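Putative acetyltransferase Sthe_0691 (Sphaerobacter thermophilus, PDB 3SHP) is a putative acetyltransferase that probably moves an acetyl group from acetyl-coenzyme A to an acceptor still to be identified. Local coordinates at residues A[11-16]-A[99-104]; A[36-41]-A[86-91]; A[59-64]-A[75-80]. All coordinates share one frame; numbering follows the deposited sequence.

Contact 1. Residues A[11-16]-A[99-104]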
ATOM      1  N   GLY A  11      18.607   0.225  37.515  1.00 29.39           N
ATOM      2  CA  GLY A  11      17.917   1.073  38.477  1.00 29.36           C
ATOM      3  C   GLY A  11      16.996   0.206  39.303  1.00 29.47           C
ATOM      4  O   GLY A  11      17.094  -1.016  39.241  1.00 28.16           O
ATOM      5  N   PRO A  12      16.063   0.832  40.045  1.00 30.28           N
ATOM      6  CA  PRO A  12      15.109   0.121  40.923  1.00 31.55           C
ATOM      7  C   PRO A  12      14.133  -0.796  40.166  1.00 31.97           C
ATOM      8  O   PRO A  12      13.670  -1.802  40.727  1.00 32.95           O
ATOM      9  CB  PRO A  12      14.336   1.270  41.607  1.00 31.96           C
ATOM     10  CG  PRO A  12      15.276   2.445  41.535  1.00 31.76           C
ATOM     11  CD  PRO A  12      15.917   2.287  40.156  1.00 30.28           C
ATOM     12  N   THR A  13      13.855  -0.479  38.901  1.00 31.37           N
ATOM     13  CA  THR A  13      12.814  -1.177  38.153  1.00 31.85           C
ATOM     14  C   THR A  13      13.322  -1.871  36.905  1.00 30.57           C
ATOM     15  O   THR A  13      12.887  -2.988  36.608  1.00 31.52           O
ATOM     16  CB  THR A  13      11.707  -0.202  37.728  1.00 32.19           C
ATOM     17  OG1 THR A  13      11.315   0.552  38.872  1.00 36.33           O
ATOM     18  CG2 THR A  13      10.511  -0.962  37.258  1.00 34.90           C
ATOM     19  N   VAL A  14      14.196  -1.198  36.154  1.00 28.57           N
ATOM     20  CA  VAL A  14      14.708  -1.741  34.909  1.00 27.49           C
ATOM     21  C   VAL A  14      16.236  -1.770  34.858  1.00 26.98           C
ATOM     22  O   VAL A  14      16.902  -1.060  35.600  1.00 26.62           O
ATOM     23  CB  VAL A  14      14.208  -0.929  33.681  1.00 27.22           C
ATOM     24  CG1 VAL A  14      12.647  -0.836  33.672  1.00 26.91           C
ATOM     25  CG2 VAL A  14      14.864   0.445  33.654  1.00 25.13           C
ATOM     26  N   TYR A  15      16.775  -2.581  33.959  1.00 26.67           N
ATOM     27  CA  TYR A  15      18.175  -2.473  33.638  1.00 27.07           C
ATOM     28  C   TYR A  15      18.367  -2.486  32.152  1.00 26.85           C
ATOM     29  O   TYR A  15      17.487  -2.936  31.416  1.00 27.12           O
ATOM     30  CB  TYR A  15      19.017  -3.545  34.321  1.00 27.43           C
ATOM     31  CG  TYR A  15      18.785  -4.970  33.908  1.00 29.11           C
ATOM     32  CD1 TYR A  15      19.590  -5.589  32.941  1.00 29.01           C
ATOM     33  CD2 TYR A  15      17.812  -5.731  34.537  1.00 30.71           C
ATOM     34  CE1 TYR A  15      19.395  -6.916  32.585  1.00 29.19           C
ATOM     35  CE2 TYR A  15      17.615  -7.048  34.198  1.00 32.57           C
ATOM     36  CZ  TYR A  15      18.407  -7.637  33.220  1.00 32.18           C
ATOM     37  OH  TYR A  15      18.170  -8.973  32.912  1.00 34.43           O
ATOM     38  N   LEU A  16      19.502  -1.937  31.732  1.00 26.24           N
ATOM     39  CA  LEU A  16      19.877  -1.834  30.342  1.00 25.88           C
ATOM     40  C   LEU A  16      21.066  -2.728  30.100  1.00 25.69           C
ATOM     41  O   LEU A  16      22.003  -2.787  30.912  1.00 25.40           O
ATOM     42  CB  LEU A  16      20.227  -0.381  29.974  1.00 25.79           C
ATOM     43  CG  LEU A  16      19.065   0.583  29.651  1.00 26.99           C
ATOM     44  CD1 LEU A  16      17.893   0.458  30.584  1.00 28.05           C
ATOM     45  CD2 LEU A  16      19.566   2.006  29.702  1.00 28.10           C
ATOM     46  N   ASP A  99       5.877   5.440  30.274  1.00 31.49           N
ATOM     47  CA  ASP A  99       6.619   6.667  30.575  1.00 30.80           C
ATOM     48  C   ASP A  99       7.518   6.538  31.808  1.00 30.60           C
ATOM     49  O   ASP A  99       8.634   7.065  31.796  1.00 29.81           O
ATOM     50  CB  ASP A  99       5.648   7.849  30.725  1.00 31.21           C
ATOM     51  CG  ASP A  99       6.354   9.214  30.734  1.00 32.14           C
ATOM     52  OD1 ASP A  99       7.365   9.436  30.016  1.00 29.64           O
ATOM     53  OD2 ASP A  99       5.853  10.080  31.461  1.00 36.25           O
ATOM     54  N   VAL A 100       7.035   5.856  32.858  1.00 30.45           N
ATOM     55  CA  VAL A 100       7.831   5.668  34.103  1.00 30.66           C
ATOM     56  C   VAL A 100       9.100   4.865  33.803  1.00 28.81           C
ATOM     57  O   VAL A 100      10.180   5.170  34.303  1.00 28.41           O
ATOM     58  CB  VAL A 100       7.030   4.921  35.242  1.00 31.59           C
ATOM     59  CG1 VAL A 100       7.865   4.799  36.534  1.00 34.09           C
ATOM     60  CG2 VAL A 100       5.737   5.627  35.587  1.00 33.83           C
ATOM     61  N   LEU A 101       8.950   3.840  32.973  1.00 27.53           N
ATOM     62  CA  LEU A 101      10.052   2.948  32.656  1.00 26.92           C
ATOM     63  C   LEU A 101      11.013   3.592  31.649  1.00 25.89           C
ATOM     64  O   LEU A 101      12.227   3.463  31.796  1.00 26.38           O
ATOM     65  CB  LEU A 101       9.526   1.600  32.133  1.00 27.06           C
ATOM     66  CG  LEU A 101       8.600   0.821  33.090  1.00 27.88           C
ATOM     67  CD1 LEU A 101       8.174  -0.489  32.491  1.00 29.97           C
ATOM     68  CD2 LEU A 101       9.275   0.530  34.366  1.00 26.82           C
ATOM     69  N   ARG A 102      10.485   4.271  30.632  1.00 24.72           N
ATOM     70  CA  ARG A 102      11.311   5.112  29.745  1.00 24.64           C
ATOM     71  C   ARG A 102      12.135   6.157  30.501  1.00 24.37           C
ATOM     72  O   ARG A 102      13.313   6.332  30.233  1.00 24.06           O
ATOM     73  CB  ARG A 102      10.457   5.838  28.693  1.00 24.90           C
ATOM     74  CG  ARG A 102      11.307   6.415  27.516  1.00 25.45           C
ATOM     75  CD  ARG A 102      10.445   7.119  26.464  1.00 25.32           C
ATOM     76  NE  ARG A 102       9.258   7.657  27.103  1.00 29.33           N
ATOM     77  CZ  ARG A 102       8.010   7.325  26.774  1.00 30.08           C
ATOM     78  NH1 ARG A 102       7.771   6.511  25.750  1.00 30.64           N
ATOM     79  NH2 ARG A 102       7.005   7.838  27.464  1.00 29.78           N
ATOM     80  N   ALA A 103      11.504   6.841  31.443  1.00 24.16           N
ATOM     81  CA  ALA A 103      12.169   7.870  32.217  1.00 25.05           C
ATOM     82  C   ALA A 103      13.335   7.284  33.033  1.00 25.49           C
ATOM     83  O   ALA A 103      14.413   7.850  33.068  1.00 25.33           O
ATOM     84  CB  ALA A 103      11.178   8.564  33.137  1.00 24.57           C
ATOM     85  N   GLU A 104      13.106   6.138  33.666  1.00 26.34           N
ATOM     86  CA  GLU A 104      14.158   5.461  34.426  1.00 26.78           C
ATOM     87  C   GLU A 104      15.301   5.075  33.486  1.00 25.88           C
ATOM     88  O   GLU A 104      16.455   5.273  33.813  1.00 25.80           O
ATOM     89  CB  GLU A 104      13.624   4.239  35.186  1.00 26.60           C
ATOM     90  CG  GLU A 104      14.711   3.570  36.023  1.00 29.28           C
ATOM     91  CD  GLU A 104      14.175   2.539  37.010  1.00 31.35           C
ATOM     92  OE1 GLU A 104      13.185   2.831  37.718  1.00 35.15           O
ATOM     93  OE2 GLU A 104      14.748   1.433  37.089  1.00 30.02           O
TER

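Contact 2. Residues A[36-41]-A[86-91]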
ATOM      1  N   PRO A  36      16.703   3.327  10.909  1.00 26.62           N
ATOM      2  CA  PRO A  36      16.199   4.650  10.532  1.00 26.50           C
ATOM      3  C   PRO A  36      17.374   5.474   9.980  1.00 26.86           C
ATOM      4  O   PRO A  36      18.520   4.982   9.980  1.00 26.52           O
ATOM      5  CB  PRO A  36      15.707   5.222  11.872  1.00 25.92           C
ATOM      6  CG  PRO A  36      16.674   4.633  12.876  1.00 25.76           C
ATOM      7  CD  PRO A  36      17.098   3.258  12.325  1.00 25.68           C
ATOM      8  N   VAL A  37      17.125   6.700   9.517  1.00 27.22           N
ATOM      9  CA  VAL A  37      18.256   7.520   9.013  1.00 28.29           C
ATOM     10  C   VAL A  37      19.208   7.963  10.127  1.00 27.51           C
ATOM     11  O   VAL A  37      20.412   8.079   9.908  1.00 27.81           O
ATOM     12  CB  VAL A  37      17.833   8.723   8.122  1.00 28.82           C
ATOM     13  CG1 VAL A  37      17.140   8.212   6.854  1.00 30.45           C
ATOM     14  CG2 VAL A  37      16.903   9.708   8.872  1.00 30.24           C
ATOM     15  N   ASN A  38      18.667   8.180  11.320  1.00 25.90           N
ATOM     16  CA  ASN A  38      19.486   8.560  12.463  1.00 25.02           C
ATOM     17  C   ASN A  38      18.716   8.168  13.721  1.00 23.73           C
ATOM     18  O   ASN A  38      17.583   7.670  13.613  1.00 23.43           O
ATOM     19  CB  ASN A  38      19.766  10.073  12.426  1.00 25.00           C
ATOM     20  CG  ASN A  38      18.499  10.878  12.247  1.00 26.19           C
ATOM     21  OD1 ASN A  38      17.498  10.690  12.970  1.00 24.89           O
ATOM     22  ND2 ASN A  38      18.515  11.765  11.264  1.00 29.01           N
ATOM     23  N   ALA A  39      19.319   8.357  14.894  1.00 22.22           N
ATOM     24  CA  ALA A  39      18.644   8.078  16.167  1.00 21.73           C
ATOM     25  C   ALA A  39      18.052   9.335  16.812  1.00 21.92           C
ATOM     26  O   ALA A  39      17.360   9.248  17.812  1.00 22.71           O
ATOM     27  CB  ALA A  39      19.594   7.385  17.142  1.00 21.52           C
ATOM     28  N   ALA A  40      18.343  10.509  16.271  1.00 22.13           N
ATOM     29  CA  ALA A  40      17.611  11.726  16.656  1.00 22.38           C
ATOM     30  C   ALA A  40      17.452  12.619  15.435  1.00 22.98           C
ATOM     31  O   ALA A  40      18.437  13.172  14.915  1.00 23.57           O
ATOM     32  CB  ALA A  40      18.285  12.472  17.811  1.00 21.40           C
ATOM     33  N   ARG A  41      16.188  12.720  15.012  1.00 22.54           N
ATOM     34  CA  ARG A  41      15.665  13.430  13.856  1.00 22.97           C
ATOM     35  C   ARG A  41      16.092  14.880  13.565  1.00 22.34           C
ATOM     36  O   ARG A  41      16.137  15.298  12.402  1.00 21.17           O
ATOM     37  CB  ARG A  41      14.164  13.546  14.108  1.00 23.45           C
ATOM     38  CG  ARG A  41      13.354  12.869  13.188  1.00 24.39           C
ATOM     39  CD  ARG A  41      11.958  12.879  13.759  1.00 23.77           C
ATOM     40  NE  ARG A  41      11.848  11.780  14.710  1.00 23.56           N
ATOM     41  CZ  ARG A  41      10.763  11.026  14.893  1.00 23.31           C
ATOM     42  NH1 ARG A  41      10.811  10.050  15.803  1.00 20.66           N
ATOM     43  NH2 ARG A  41       9.657  11.223  14.160  1.00 22.32           N
ATOM     44  N   SER A  86      23.370  10.369  19.750  1.00 25.16           N
ATOM     45  CA  SER A  86      21.968  10.638  19.506  1.00 24.40           C
ATOM     46  C   SER A  86      21.178   9.387  19.867  1.00 23.81           C
ATOM     47  O   SER A  86      21.626   8.272  19.606  1.00 24.22           O
ATOM     48  CB  SER A  86      21.755  11.001  18.034  1.00 24.94           C
ATOM     49  OG  SER A  86      22.572  12.104  17.677  1.00 25.26           O
ATOM     50  N   LEU A  87      20.008   9.564  20.460  1.00 22.83           N
ATOM     51  CA  LEU A  87      19.215   8.423  20.909  1.00 22.58           C
ATOM     52  C   LEU A  87      17.722   8.660  20.978  1.00 21.92           C
ATOM     53  O   LEU A  87      17.249   9.793  21.116  1.00 21.82           O
ATOM     54  CB  LEU A  87      19.677   7.927  22.268  1.00 22.87           C
ATOM     55  CG  LEU A  87      19.752   8.917  23.406  1.00 25.36           C
ATOM     56  CD1 LEU A  87      19.334   8.222  24.687  1.00 28.17           C
ATOM     57  CD2 LEU A  87      21.188   9.470  23.516  1.00 27.15           C
ATOM     58  N   ARG A  88      16.998   7.563  20.884  1.00 21.29           N
ATOM     59  CA  ARG A  88      15.555   7.566  20.986  1.00 22.58           C
ATOM     60  C   ARG A  88      15.141   6.249  21.631  1.00 22.57           C
ATOM     61  O   ARG A  88      15.911   5.285  21.642  1.00 22.94           O
ATOM     62  CB  ARG A  88      14.909   7.763  19.594  1.00 22.77           C
ATOM     63  CG  ARG A  88      14.870   6.552  18.632  1.00 23.89           C
ATOM     64  CD  ARG A  88      13.783   6.736  17.489  1.00 23.49           C
ATOM     65  NE  ARG A  88      14.043   7.935  16.677  1.00 24.58           N
ATOM     66  CZ  ARG A  88      14.859   7.978  15.619  1.00 24.55           C
ATOM     67  NH1 ARG A  88      15.064   9.131  14.977  1.00 22.55           N
ATOM     68  NH2 ARG A  88      15.478   6.872  15.198  1.00 23.76           N
ATOM     69  N   PHE A  89      13.944   6.211  22.181  1.00 22.58           N
ATOM     70  CA  PHE A  89      13.472   5.035  22.902  1.00 23.25           C
ATOM     71  C   PHE A  89      12.273   4.482  22.164  1.00 23.58           C
ATOM     72  O   PHE A  89      11.496   5.249  21.586  1.00 23.87           O
ATOM     73  CB  PHE A  89      13.046   5.409  24.328  1.00 22.70           C
ATOM     74  CG  PHE A  89      14.158   5.980  25.164  1.00 24.37           C
ATOM     75  CD1 PHE A  89      14.977   5.151  25.916  1.00 24.92           C
ATOM     76  CD2 PHE A  89      14.390   7.348  25.187  1.00 25.50           C
ATOM     77  CE1 PHE A  89      16.008   5.671  26.689  1.00 26.48           C
ATOM     78  CE2 PHE A  89      15.429   7.886  25.948  1.00 28.23           C
ATOM     79  CZ  PHE A  89      16.238   7.042  26.714  1.00 27.59           C
ATOM     80  N   HIS A  90      12.124   3.164  22.196  1.00 24.20           N
ATOM     81  CA  HIS A  90      10.975   2.485  21.622  1.00 25.25           C
ATOM     82  C   HIS A  90      10.443   1.600  22.739  1.00 25.28           C
ATOM     83  O   HIS A  90      11.102   0.641  23.106  1.00 26.05           O
ATOM     84  CB  HIS A  90      11.381   1.601  20.441  1.00 25.58           C
ATOM     85  CG  HIS A  90      11.990   2.338  19.291  1.00 27.84           C
ATOM     86  ND1 HIS A  90      11.232   2.938  18.304  1.00 30.93           N
ATOM     87  CD2 HIS A  90      13.285   2.556  18.954  1.00 29.01           C
ATOM     88  CE1 HIS A  90      12.034   3.505  17.418  1.00 30.36           C
ATOM     89  NE2 HIS A  90      13.285   3.281  17.786  1.00 29.40           N
HETATM   90  N   MSE A  91       9.280   1.920  23.297  1.00 25.20           N
HETATM   91  CA  MSE A  91       8.733   1.120  24.416  1.00 25.58           C
HETATM   92  C   MSE A  91       7.685   0.139  23.898  1.00 26.07           C
HETATM   93  O   MSE A  91       7.029   0.425  22.908  1.00 26.55           O
HETATM   94  CB  MSE A  91       8.112   2.025  25.489  1.00 24.70           C
HETATM   95  CG  MSE A  91       9.051   3.151  25.926  1.00 24.52           C
HETATM   96 SE   MSE A  91      10.757   2.501  26.623  0.75 20.52          SE
HETATM   97  CE  MSE A  91      10.071   1.668  28.215  1.00 20.06           C
TER
HETATM   98  O   HOH W   1      15.304   9.368  11.998  1.00 31.86           O
HETATM   99  O   HOH W   2      20.914  13.849  16.031  1.00 28.04           O

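Contact 3. Residues A[59-64]-A[75-80]. With SRT (S,R meso-tartaric acid), chain C.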
ATOM      1  N   TRP A  59      26.369   2.422  15.554  1.00 33.95           N
ATOM      2  CA  TRP A  59      25.018   2.278  16.068  1.00 33.10           C
ATOM      3  C   TRP A  59      24.959   1.178  17.101  1.00 32.99           C
ATOM      4  O   TRP A  59      25.620   0.132  16.976  1.00 33.34           O
ATOM      5  CB  TRP A  59      24.037   1.922  14.964  1.00 32.44           C
ATOM      6  CG  TRP A  59      23.818   2.970  13.927  1.00 33.22           C
ATOM      7  CD1 TRP A  59      24.701   3.368  12.942  1.00 33.07           C
ATOM      8  CD2 TRP A  59      22.615   3.703  13.705  1.00 31.78           C
ATOM      9  NE1 TRP A  59      24.112   4.322  12.144  1.00 32.85           N
ATOM     10  CE2 TRP A  59      22.832   4.539  12.587  1.00 32.84           C
ATOM     11  CE3 TRP A  59      21.382   3.751  14.351  1.00 30.81           C
ATOM     12  CZ2 TRP A  59      21.853   5.404  12.107  1.00 32.49           C
ATOM     13  CZ3 TRP A  59      20.411   4.609  13.874  1.00 31.41           C
ATOM     14  CH2 TRP A  59      20.650   5.419  12.760  1.00 32.05           C
ATOM     15  N   HIS A  60      24.152   1.402  18.123  1.00 32.11           N
ATOM     16  CA  HIS A  60      24.008   0.414  19.179  1.00 31.48           C
ATOM     17  C   HIS A  60      22.576   0.311  19.608  1.00 29.73           C
ATOM     18  O   HIS A  60      21.778   1.244  19.408  1.00 29.20           O
ATOM     19  CB  HIS A  60      24.924   0.759  20.351  1.00 31.98           C
ATOM     20  CG  HIS A  60      26.374   0.726  19.981  1.00 35.84           C
ATOM     21  ND1 HIS A  60      27.074  -0.453  19.820  1.00 38.21           N
ATOM     22  CD2 HIS A  60      27.244   1.727  19.676  1.00 37.48           C
ATOM     23  CE1 HIS A  60      28.320  -0.177  19.458  1.00 39.65           C
ATOM     24  NE2 HIS A  60      28.450   1.140  19.367  1.00 37.70           N
ATOM     25  N   LEU A  61      22.254  -0.837  20.175  1.00 28.31           N
ATOM     26  CA  LEU A  61      20.939  -1.075  20.719  1.00 27.07           C
ATOM     27  C   LEU A  61      21.042  -1.624  22.126  1.00 25.99           C
ATOM     28  O   LEU A  61      21.717  -2.630  22.339  1.00 26.16           O
ATOM     29  CB  LEU A  61      20.247  -2.115  19.866  1.00 27.07           C
ATOM     30  CG  LEU A  61      19.407  -1.619  18.723  1.00 27.64           C
ATOM     31  CD1 LEU A  61      18.903  -2.872  17.957  1.00 29.07           C
ATOM     32  CD2 LEU A  61      18.267  -0.772  19.254  1.00 26.47           C
ATOM     33  N   LEU A  62      20.362  -0.969  23.066  1.00 24.20           N
ATOM     34  CA  LEU A  62      20.265  -1.445  24.417  1.00 23.45           C
ATOM     35  C   LEU A  62      18.836  -1.918  24.662  1.00 23.64           C
ATOM     36  O   LEU A  62      17.879  -1.216  24.304  1.00 24.56           O
ATOM     37  CB  LEU A  62      20.624  -0.332  25.405  1.00 23.23           C
ATOM     38  CG  LEU A  62      22.046   0.256  25.344  1.00 23.49           C
ATOM     39  CD1 LEU A  62      22.208   1.338  26.389  1.00 22.69           C
ATOM     40  CD2 LEU A  62      23.116  -0.838  25.546  1.00 21.42           C
ATOM     41  N   ALA A  63      18.687  -3.104  25.240  1.00 22.36           N
ATOM     42  CA  ALA A  63      17.392  -3.558  25.697  1.00 22.19           C
ATOM     43  C   ALA A  63      17.077  -2.922  27.030  1.00 22.12           C
ATOM     44  O   ALA A  63      17.963  -2.779  27.892  1.00 21.56           O
ATOM     45  CB  ALA A  63      17.408  -5.057  25.859  1.00 22.14           C
ATOM     46  N   ILE A  64      15.821  -2.556  27.228  1.00 22.24           N
ATOM     47  CA  ILE A  64      15.402  -2.110  28.552  1.00 22.56           C
ATOM     48  C   ILE A  64      14.650  -3.295  29.159  1.00 23.40           C
ATOM     49  O   ILE A  64      13.670  -3.784  28.576  1.00 23.22           O
ATOM     50  CB  ILE A  64      14.511  -0.881  28.467  1.00 23.07           C
ATOM     51  CG1 ILE A  64      15.239   0.263  27.727  1.00 23.10           C
ATOM     52  CG2 ILE A  64      14.001  -0.466  29.875  1.00 23.33           C
ATOM     53  CD1 ILE A  64      14.298   1.438  27.335  1.00 21.60           C
ATOM     54  N   SER A  75      13.524  -0.545  24.111  0.50 23.12           N
ATOM     55  CA  SER A  75      14.869  -0.495  23.586  0.50 23.06           C
ATOM     56  C   SER A  75      15.315   0.950  23.543  0.50 23.03           C
ATOM     57  O   SER A  75      14.500   1.875  23.501  0.50 22.72           O
ATOM     58  CB  SER A  75      14.911  -1.090  22.177  0.50 23.15           C
ATOM     59  OG  SER A  75      14.127  -0.306  21.309  0.50 22.02           O
ATOM     60  N   CYS A  76      16.618   1.147  23.581  1.00 23.30           N
ATOM     61  CA  CYS A  76      17.161   2.472  23.430  1.00 24.09           C
ATOM     62  C   CYS A  76      18.090   2.402  22.236  1.00 24.42           C
ATOM     63  O   CYS A  76      19.106   1.679  22.267  1.00 25.17           O
ATOM     64  CB  CYS A  76      17.906   2.892  24.699  1.00 24.16           C
ATOM     65  SG  CYS A  76      18.712   4.496  24.489  1.00 27.67           S
ATOM     66  N   ARG A  77      17.755   3.136  21.181  1.00 24.41           N
ATOM     67  CA  ARG A  77      18.621   3.151  20.009  1.00 25.05           C
ATOM     68  C   ARG A  77      19.609   4.309  20.056  1.00 24.84           C
ATOM     69  O   ARG A  77      19.225   5.464  20.192  1.00 24.44           O
ATOM     70  CB  ARG A  77      17.821   3.189  18.715  1.00 24.65           C
ATOM     71  CG  ARG A  77      18.725   2.893  17.534  1.00 27.17           C
ATOM     72  CD  ARG A  77      18.010   2.956  16.191  1.00 27.51           C
ATOM     73  NE  ARG A  77      17.019   1.907  15.993  1.00 29.21           N
ATOM     74  CZ  ARG A  77      17.286   0.689  15.515  1.00 31.19           C
ATOM     75  NH1 ARG A  77      18.542   0.329  15.203  1.00 30.09           N
ATOM     76  NH2 ARG A  77      16.282  -0.177  15.340  1.00 31.87           N
ATOM     77  N   ILE A  78      20.891   3.993  19.958  1.00 25.16           N
ATOM     78  CA  ILE A  78      21.895   5.010  20.058  1.00 25.45           C
ATOM     79  C   ILE A  78      22.726   5.076  18.776  1.00 26.30           C
ATOM     80  O   ILE A  78      23.127   4.034  18.236  1.00 26.67           O
ATOM     81  CB  ILE A  78      22.854   4.734  21.246  1.00 25.76           C
ATOM     82  CG1 ILE A  78      22.071   4.567  22.564  1.00 25.22           C
ATOM     83  CG2 ILE A  78      23.882   5.859  21.358  1.00 24.35           C
ATOM     84  CD1 ILE A  78      22.910   3.933  23.689  1.00 24.22           C
ATOM     85  N   GLU A  79      23.016   6.297  18.319  1.00 26.12           N
ATOM     86  CA  GLU A  79      23.885   6.493  17.155  1.00 26.84           C
ATOM     87  C   GLU A  79      25.047   7.418  17.534  1.00 27.37           C
ATOM     88  O   GLU A  79      24.827   8.570  17.914  1.00 27.11           O
ATOM     89  CB  GLU A  79      23.063   7.040  15.964  1.00 26.21           C
ATOM     90  CG  GLU A  79      23.890   7.526  14.786  1.00 26.81           C
ATOM     91  CD  GLU A  79      23.220   8.633  13.959  1.00 28.24           C
ATOM     92  OE1 GLU A  79      22.211   9.247  14.408  1.00 26.39           O
ATOM     93  OE2 GLU A  79      23.731   8.893  12.847  1.00 29.68           O
ATOM     94  N   PHE A  80      26.270   6.905  17.483  1.00 28.18           N
ATOM     95  CA  PHE A  80      27.436   7.743  17.750  1.00 30.01           C
ATOM     96  C   PHE A  80      27.963   8.323  16.455  1.00 30.56           C
ATOM     97  O   PHE A  80      28.000   7.636  15.420  1.00 30.56           O
ATOM     98  CB  PHE A  80      28.588   6.981  18.437  1.00 30.56           C
ATOM     99  CG  PHE A  80      28.289   6.559  19.847  1.00 32.06           C
ATOM    100  CD1 PHE A  80      28.113   5.212  20.155  1.00 33.49           C
ATOM    101  CD2 PHE A  80      28.176   7.498  20.866  1.00 32.42           C
ATOM    102  CE1 PHE A  80      27.823   4.804  21.446  1.00 33.92           C
ATOM    103  CE2 PHE A  80      27.880   7.096  22.184  1.00 32.63           C
ATOM    104  CZ  PHE A  80      27.702   5.746  22.468  1.00 32.49           C
TER
HETATM  105  O1  SRT C 174      26.751  -0.558  11.757  1.00 62.13           O
HETATM  106  O11 SRT C 174      27.262   0.016  13.793  1.00 60.33           O
HETATM  107  C1  SRT C 174      26.542  -0.639  12.990  1.00 61.88           C
HETATM  108  C2  SRT C 174      25.392  -1.530  13.473  1.00 61.85           C
HETATM  109  O2  SRT C 174      24.968  -1.216  14.811  1.00 61.27           O
HETATM  110  C3  SRT C 174      25.714  -3.028  13.497  1.00 62.09           C
HETATM  111  O3  SRT C 174      26.868  -3.321  12.707  1.00 62.74           O
HETATM  112  C4  SRT C 174      24.521  -3.859  13.062  1.00 61.68           C
HETATM  113  O4  SRT C 174      24.083  -3.775  11.883  1.00 60.74           O
HETATM  114  O41 SRT C 174      24.001  -4.633  13.900  1.00 61.05           O
HETATM  115  O   HOH W   3      21.219   0.733  16.390  1.00 27.57           O

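Contact 1. Residues A[11-16]-A[99-104]
V14 and L101 bring their CA atoms to 7.0 Å where helix 98-116 passes the start of strand 14-18, too far for backbone pairing, so the contact is made by side chains and by one carboxylate set on backbone amides. E104 contributes the most. Its CG lies anti to the backbone N (chi1 -178°) and the chain runs extended from there, which carries OE2 across to two successive N-H groups where the turn enters strand 14-18. T13 N meets E104 OE2 at 2.8 Å on the syn lone pair of that oxygen, the side of the other oxygen. V14 N, also 2.8 Å from E104 OE2, arrives from above the carboxylate plane, 43° out of it, in a nearly straight bond (169° at the hydrogen). Two donors from different directions grip OE2 and would probably favour the charged form. E104 OE1 stands 3.2 Å from T13 OG1, whose proton has a competing acceptor. P12 leans its CD on the same carboxylate, 3.4 Å from E104 OE2, and the backbone of G11 passes close by.

Beside this polar end the contact turns apolar. L101 CD2 presses on T13 CG2 at 3.5 Å, tighter than usual for two carbons, and meets V14 CG1 at 3.7 Å. I64 on the neighbouring strand and M91 on strand 84-91 extend this core. The geometry thus ties the turn between strands 9-10 and 14-18 to the helix that follows strand 84-91, consistent with the GNAT acetyltransferase fold, in which such a helix packs across the mixed sheet.

Contact 2. Residues A[36-41]-A[86-91]
R88 lays its guanidinium against the backbone of N38 and A39, and here the contact is tight. A39 O sits over the centre of one face, 3.5 Å above the guanidinium plane. N38 O lies near the edge: R88 NH2 reaches it at 2.8 Å, on a lone pair in the carbonyl plane, and NH1 adds a weak bond. A water joins N38 OD1 to R88 NH1, and P36 CG packs at the rim, 3.4 Å from R88 NH2. A chi1 of 77°, with CG between the backbone N and the carbonyl carbon, and a bend at chi3 bring the group round to the loop. R88 NE and R41 NE both form salt bridges with E125, which helps explain how R41 NH1 can stand 4.0 Å from R88 NE. A leucine in place of R88 would probably leave N38 O without its donors and E125 with one charge partner fewer.

Packing is looser at S86, where a water joins A40 O to S86 OG and A40 CB touches S86 CB at 3.8 Å; R149 of a neighbouring subunit packs on N38 and S86 here.

The loop between helix 21-26 and strand 43-44 is thereby laid over a central strand, as in the GNAT fold, where this region commonly borders the acceptor site.

Contact 3. Residues A[59-64]-A[75-80]
H60 O is held by two donors: I78 N, 2.9 Å away in a straight bond (175° at the hydrogen), and, weakly, a water that R77 NH1 also holds weakly. H60 N returns a bond to I78 O at 2.8 Å, and L62 and C76 repeat the reciprocal pairing two residues further along. L61-R77 lies between these hydrogen-bonded pairs, with W59-E79 and A63-S75 beyond them, all three non-hydrogen-bonded and with side chains on one face.

There E79 CG lies over one face of the W59 ring. E79 CB makes a CH-pi contact 4.0 Å from the centroid of the W59 six-membered ring, and ring and carboxylate planes are 18° apart, stacked. CG anti to the backbone N (chi1 169°) lays the E79 chain along the ring; OE1 is salt-bridged to R149 of a neighbouring subunit and accepts from A39 N. R77 meets the ring at its edge, CD 3.7 Å from W59 CZ3, while L61 CD2 sits over the centre of the R77 guanidinium.

Five antiparallel bridges and a short connection make strands 58-66 and 72-80 a beta hairpin, probably corresponding to a central hairpin of the GNAT sheet. Its other face carries L62 and I78, CD1 to CD1 at 3.8 Å, L62 touching V109 and I78 touching W112 of helix 98-116. H60 and F80 meet rim to rim.

At the W59 end the backbone binds meso-tartrate: W59 N donates to O11 at 3.1 Å, and the tartrate hydroxyl O2 donates to W59 O at 2.6 Å. F35, edge-to-face with W59, and R58 complete the chain's share of this pocket, and D97 of another neighbouring subunit also bonds the ligand.

In the fold
All three contacts reach one mixed sheet. Along the chain the hairpin of contact 3 lies within the span bracketed by contact 2, which lies within that of contact 1. Contacts 2 and 3 have centres about 8 Å apart and are joined by probable hydrogen bonds from R77 N to R88 O and E79 N to S86 O. The centre of contact 1 is about 15 Å from that of contact 3 and 18 Å from that of contact 2, but I64 packs on V14, and F89 and M91 on R102. Helix 98-116 covers the face bearing L62, I78, L87 and F89, loop 36-41 that of W59, E79 and R88, consistent with a GNAT acetyltransferase.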